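Local coordinates for protein MmoQ Response regulator (Methylococcus capsulatus, PDB 3LJX) that probably makes cyclic di-GMP from two GTP through a GGDEF domain elsewhere in the full-length response regulator, the piece described here being its all-helical HDOD part, at residues Tyr109-Leu120 with Ala135-Val144. Residues are numbered along the deposited sequence; the frame is centred on the assembly and turned at random.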
loop_
_atom_site.group_PDB
_atom_site.type_symbol
_atom_site.label_atom_id
_atom_site.label_comp_id
_atom_site.label_asym_id
_atom_site.label_seq_id
_atom_site.Cartn_x
_atom_site.Cartn_y
_atom_site.Cartn_z
ATOM N N TYR A 109 2.031 9.023 -6.715
ATOM C CA TYR A 109 1.929 8.069 -5.625
ATOM C C TYR A 109 0.753 7.120 -5.868
ATOM O O TYR A 109 0.894 5.907 -5.732
ATOM C CB TYR A 109 1.796 8.764 -4.268
ATOM C CG TYR A 109 1.308 7.815 -3.210
ATOM C CD1 TYR A 109 2.182 6.933 -2.577
ATOM C CD2 TYR A 109 -0.040 7.754 -2.884
ATOM C CE1 TYR A 109 1.724 6.032 -1.623
ATOM C CE2 TYR A 109 -0.511 6.864 -1.930
ATOM C CZ TYR A 109 0.367 6.005 -1.305
ATOM O OH TYR A 109 -0.122 5.112 -0.370
ATOM N N TRP A 110 -0.400 7.657 -6.252
ATOM C CA TRP A 110 -1.576 6.801 -6.415
ATOM C C TRP A 110 -1.428 5.905 -7.625
ATOM O O TRP A 110 -1.844 4.749 -7.609
ATOM C CB TRP A 110 -2.878 7.609 -6.484
ATOM C CG TRP A 110 -3.315 8.094 -5.122
ATOM C CD1 TRP A 110 -3.408 7.348 -3.980
ATOM C CD2 TRP A 110 -3.703 9.420 -4.762
ATOM N NE1 TRP A 110 -3.818 8.128 -2.934
ATOM C CE2 TRP A 110 -4.010 9.407 -3.388
ATOM C CE3 TRP A 110 -3.830 10.619 -5.477
ATOM C CZ2 TRP A 110 -4.440 10.551 -2.701
ATOM C CZ3 TRP A 110 -4.256 11.762 -4.793
ATOM C CH2 TRP A 110 -4.548 11.716 -3.421
ATOM N N GLN A 111 -0.829 6.436 -8.677
ATOM C CA GLN A 111 -0.658 5.652 -9.886
ATOM C C GLN A 111 0.284 4.478 -9.605
ATOM O O GLN A 111 0.001 3.326 -9.947
ATOM C CB GLN A 111 -0.122 6.538 -11.015
ATOM C CG GLN A 111 0.209 5.783 -12.287
ATOM C CD GLN A 111 0.874 6.667 -13.321
ATOM O OE1 GLN A 111 1.777 7.457 -13.015
ATOM N NE2 GLN A 111 0.436 6.532 -14.559
ATOM N N LYS A 112 1.400 4.767 -8.951
ATOM C CA LYS A 112 2.398 3.743 -8.679
ATOM C C LYS A 112 1.883 2.684 -7.700
ATOM O O LYS A 112 2.183 1.501 -7.842
ATOM C CB LYS A 112 3.656 4.401 -8.138
ATOM C CG LYS A 112 4.744 3.446 -7.709
ATOM C CD LYS A 112 6.051 4.185 -7.785
ATOM C CE LYS A 112 6.081 4.995 -9.074
ATOM N NZ LYS A 112 6.829 6.277 -8.938
ATOM N N SER A 113 1.100 3.107 -6.710
ATOM C CA SER A 113 0.611 2.181 -5.689
ATOM C C SER A 113 -0.308 1.111 -6.299
ATOM O O SER A 113 -0.190 -0.081 -6.000
ATOM C CB SER A 113 -0.099 2.951 -4.566
ATOM O OG SER A 113 0.843 3.665 -3.773
ATOM N N LEU A 114 -1.204 1.545 -7.177
ATOM C CA LEU A 114 -2.102 0.633 -7.861
ATOM C C LEU A 114 -1.336 -0.283 -8.824
ATOM O O LEU A 114 -1.556 -1.502 -8.846
ATOM C CB LEU A 114 -3.160 1.423 -8.629
ATOM C CG LEU A 114 -4.157 0.563 -9.410
ATOM C CD1 LEU A 114 -4.878 -0.423 -8.473
ATOM C CD2 LEU A 114 -5.155 1.465 -10.133
ATOM N N ALA A 115 -0.441 0.303 -9.620
ATOM C CA ALA A 115 0.305 -0.467 -10.610
ATOM C C ALA A 115 1.083 -1.566 -9.898
ATOM O O ALA A 115 1.118 -2.713 -10.356
ATOM C CB ALA A 115 1.257 0.446 -11.423
ATOM N N ARG A 116 1.697 -1.211 -8.767
ATOM C CA ARG A 116 2.423 -2.193 -7.972
ATOM C C ARG A 116 1.492 -3.266 -7.407
ATOM O O ARG A 116 1.802 -4.452 -7.462
ATOM C CB ARG A 116 3.206 -1.515 -6.844
ATOM C CG ARG A 116 4.148 -2.459 -6.111
ATOM C CD ARG A 116 4.922 -1.714 -5.028
ATOM N NE ARG A 116 3.999 -0.999 -4.168
ATOM C CZ ARG A 116 4.074 0.296 -3.892
ATOM N NH1 ARG A 116 5.061 1.026 -4.382
ATOM N NH2 ARG A 116 3.154 0.858 -3.119
ATOM N N ALA A 117 0.351 -2.857 -6.860
ATOM C CA ALA A 117 -0.631 -3.821 -6.372
ATOM C C ALA A 117 -0.986 -4.799 -7.496
ATOM O O ALA A 117 -1.014 -6.013 -7.290
ATOM C CB ALA A 117 -1.882 -3.106 -5.884
ATOM N N VAL A 118 -1.247 -4.267 -8.688
ATOM C CA VAL A 118 -1.678 -5.096 -9.816
ATOM C C VAL A 118 -0.573 -6.059 -10.238
ATOM O O VAL A 118 -0.819 -7.256 -10.466
ATOM C CB VAL A 118 -2.078 -4.242 -11.030
ATOM C CG1 VAL A 118 -2.160 -5.115 -12.285
ATOM C CG2 VAL A 118 -3.395 -3.515 -10.762
ATOM N N ALA A 119 0.652 -5.539 -10.320
ATOM C CA ALA A 119 1.805 -6.377 -10.651
ATOM C C ALA A 119 2.023 -7.496 -9.630
ATOM O O ALA A 119 2.291 -8.642 -10.002
ATOM C CB ALA A 119 3.086 -5.528 -10.806
ATOM N N LEU A 120 1.919 -7.168 -8.347
ATOM C CA LEU A 120 2.207 -8.159 -7.320
ATOM C C LEU A 120 1.143 -9.244 -7.357
ATOM O O LEU A 120 1.436 -10.431 -7.202
ATOM C CB LEU A 120 2.296 -7.516 -5.933
ATOM C CG LEU A 120 2.702 -8.476 -4.811
ATOM C CD1 LEU A 120 4.031 -9.222 -5.125
ATOM C CD2 LEU A 120 2.788 -7.734 -3.482
ATOM N N ALA A 135 -1.976 -10.292 -1.426
ATOM C CA ALA A 135 -0.744 -9.724 -1.957
ATOM C C ALA A 135 -1.032 -8.391 -2.644
ATOM O O ALA A 135 -0.261 -7.436 -2.511
ATOM C CB ALA A 135 -0.064 -10.707 -2.935
ATOM N N PHE A 136 -2.142 -8.329 -3.380
ATOM C CA PHE A 136 -2.534 -7.093 -4.054
ATOM C C PHE A 136 -2.547 -5.955 -3.040
ATOM O O PHE A 136 -1.954 -4.892 -3.245
ATOM C CB PHE A 136 -3.928 -7.240 -4.654
ATOM C CG PHE A 136 -4.467 -5.971 -5.234
ATOM C CD1 PHE A 136 -4.967 -4.971 -4.403
ATOM C CD2 PHE A 136 -4.481 -5.769 -6.612
ATOM C CE1 PHE A 136 -5.473 -3.786 -4.935
ATOM C CE2 PHE A 136 -4.975 -4.585 -7.150
ATOM C CZ PHE A 136 -5.479 -3.594 -6.310
ATOM N N THR A 137 -3.225 -6.218 -1.931
ATOM C CA THR A 137 -3.396 -5.252 -0.871
ATOM C C THR A 137 -2.065 -4.813 -0.290
ATOM O O THR A 137 -1.834 -3.617 -0.085
ATOM C CB THR A 137 -4.290 -5.827 0.245
ATOM O OG1 THR A 137 -5.529 -6.258 -0.328
ATOM C CG2 THR A 137 -4.581 -4.775 1.300
ATOM N N LEU A 138 -1.175 -5.763 -0.028
ATOM C CA LEU A 138 0.147 -5.384 0.478
ATOM C C LEU A 138 0.912 -4.522 -0.533
ATOM O O LEU A 138 1.597 -3.562 -0.158
ATOM C CB LEU A 138 0.969 -6.603 0.851
ATOM C CG LEU A 138 2.314 -6.232 1.475
ATOM C CD1 LEU A 138 2.127 -5.263 2.642
ATOM C CD2 LEU A 138 3.074 -7.483 1.921
ATOM N N GLY A 139 0.783 -4.856 -1.815
ATOM C CA GLY A 139 1.419 -4.076 -2.860
ATOM C C GLY A 139 0.868 -2.656 -2.855
ATOM O O GLY A 139 1.617 -1.678 -2.887
ATOM N N LEU A 140 -0.454 -2.544 -2.797
ATOM C CA LEU A 140 -1.109 -1.246 -2.731
ATOM C C LEU A 140 -0.539 -0.369 -1.610
ATOM O O LEU A 140 -0.315 0.843 -1.795
ATOM C CB LEU A 140 -2.609 -1.440 -2.512
ATOM C CG LEU A 140 -3.490 -0.196 -2.528
ATOM C CD1 LEU A 140 -3.614 0.354 -3.954
ATOM C CD2 LEU A 140 -4.877 -0.501 -1.944
ATOM N N LEU A 141 -0.292 -0.992 -0.459
ATOM C CA LEU A 141 0.010 -0.271 0.781
ATOM C C LEU A 141 1.505 -0.189 1.090
ATOM O O LEU A 141 1.895 0.432 2.072
ATOM C CB LEU A 141 -0.698 -0.958 1.951
ATOM C CG LEU A 141 -2.104 -0.543 2.410
ATOM C CD1 LEU A 141 -2.810 0.451 1.469
ATOM C CD2 LEU A 141 -2.975 -1.764 2.715
ATOM N N ALA A 142 2.329 -0.810 0.246
ATOM C CA ALA A 142 3.767 -0.990 0.505
ATOM C C ALA A 142 4.566 0.262 0.916
ATOM O O ALA A 142 5.650 0.149 1.512
ATOM C CB ALA A 142 4.433 -1.667 -0.704
ATOM N N ASP A 143 4.066 1.450 0.580
ATOM C CA ASP A 143 4.736 2.679 1.023
ATOM C C ASP A 143 3.747 3.755 1.462
ATOM O O ASP A 143 3.969 4.959 1.272
ATOM C CB ASP A 143 5.733 3.204 -0.022
ATOM C CG ASP A 143 5.085 3.521 -1.352
ATOM O OD1 ASP A 143 3.843 3.419 -1.474
ATOM O OD2 ASP A 143 5.830 3.865 -2.290
ATOM N N VAL A 144 2.662 3.303 2.081
ATOM C CA VAL A 144 1.651 4.204 2.590
ATOM C C VAL A 144 2.234 5.174 3.633
ATOM O O VAL A 144 1.668 6.232 3.889
ATOM C CB VAL A 144 0.446 3.419 3.169
ATOM C CG1 VAL A 144 0.812 2.762 4.506
ATOM C CG2 VAL A 144 -0.739 4.340 3.333
HETATM O O HOH W 1 1.132 2.853 -0.640
HETATM O O HOH W 2 3.820 3.984 -4.247
#
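Ala135 opens the contact by meeting Leu120, whose CG lies 4.0 Å from Ala135 CB; a methyl is small enough to let the leucine settle against the helix backbone, while helix 214-233 borders that leucine as well. The next residue, Phe136, lays its ring over Ala117: the CB of Ala117 stands 3.5 Å from the ring centroid, almost on the normal, a CH-pi contact. The ring is brought there by a CG anti to the backbone N (chi1 174°), and Leu114 and Val118 flank it with their methyls. Gly139 marks the closest backbone passage, its CA 4.1 Å from the CA of Ala117. With only a hydrogen on that side, the glycine lets the Ala117 backbone come so near, and the axes of the two helical segments pass 7.1 Å apart, antiparallel at 153°. This close pair is an antiparallel helical hairpin inside the HDOD domain, a fold built from helices and related to the HD phosphodiesterases. The carbonyl of Gly139 is gripped side-on by Arg116: NE donates to Gly139 O at 2.8 Å and NH2 to the same atom, which lies in the guanidinium plane. Leu140 packs its CB against Ala117 CB, the small alanine admitting both leucine and flat ring, and its CA-H faces Ser113 O. Ala142 covers one guanidinium face with its methyl. Asp143 supplies two oxygens for arginine and waters: NH2 of Arg116 reaches OD1 at 3.1 Å from above the carboxylate plane, a salt bridge between groups turned 88° apart. One water accepts from Tyr109 OH and donates to Leu140 O and Asp143 OD1; a second joins OD2 to Ser113 OG and Arg116 NH1. Val144, branched at CB, sets its CG2 beside the phenol hydroxyl of Tyr109.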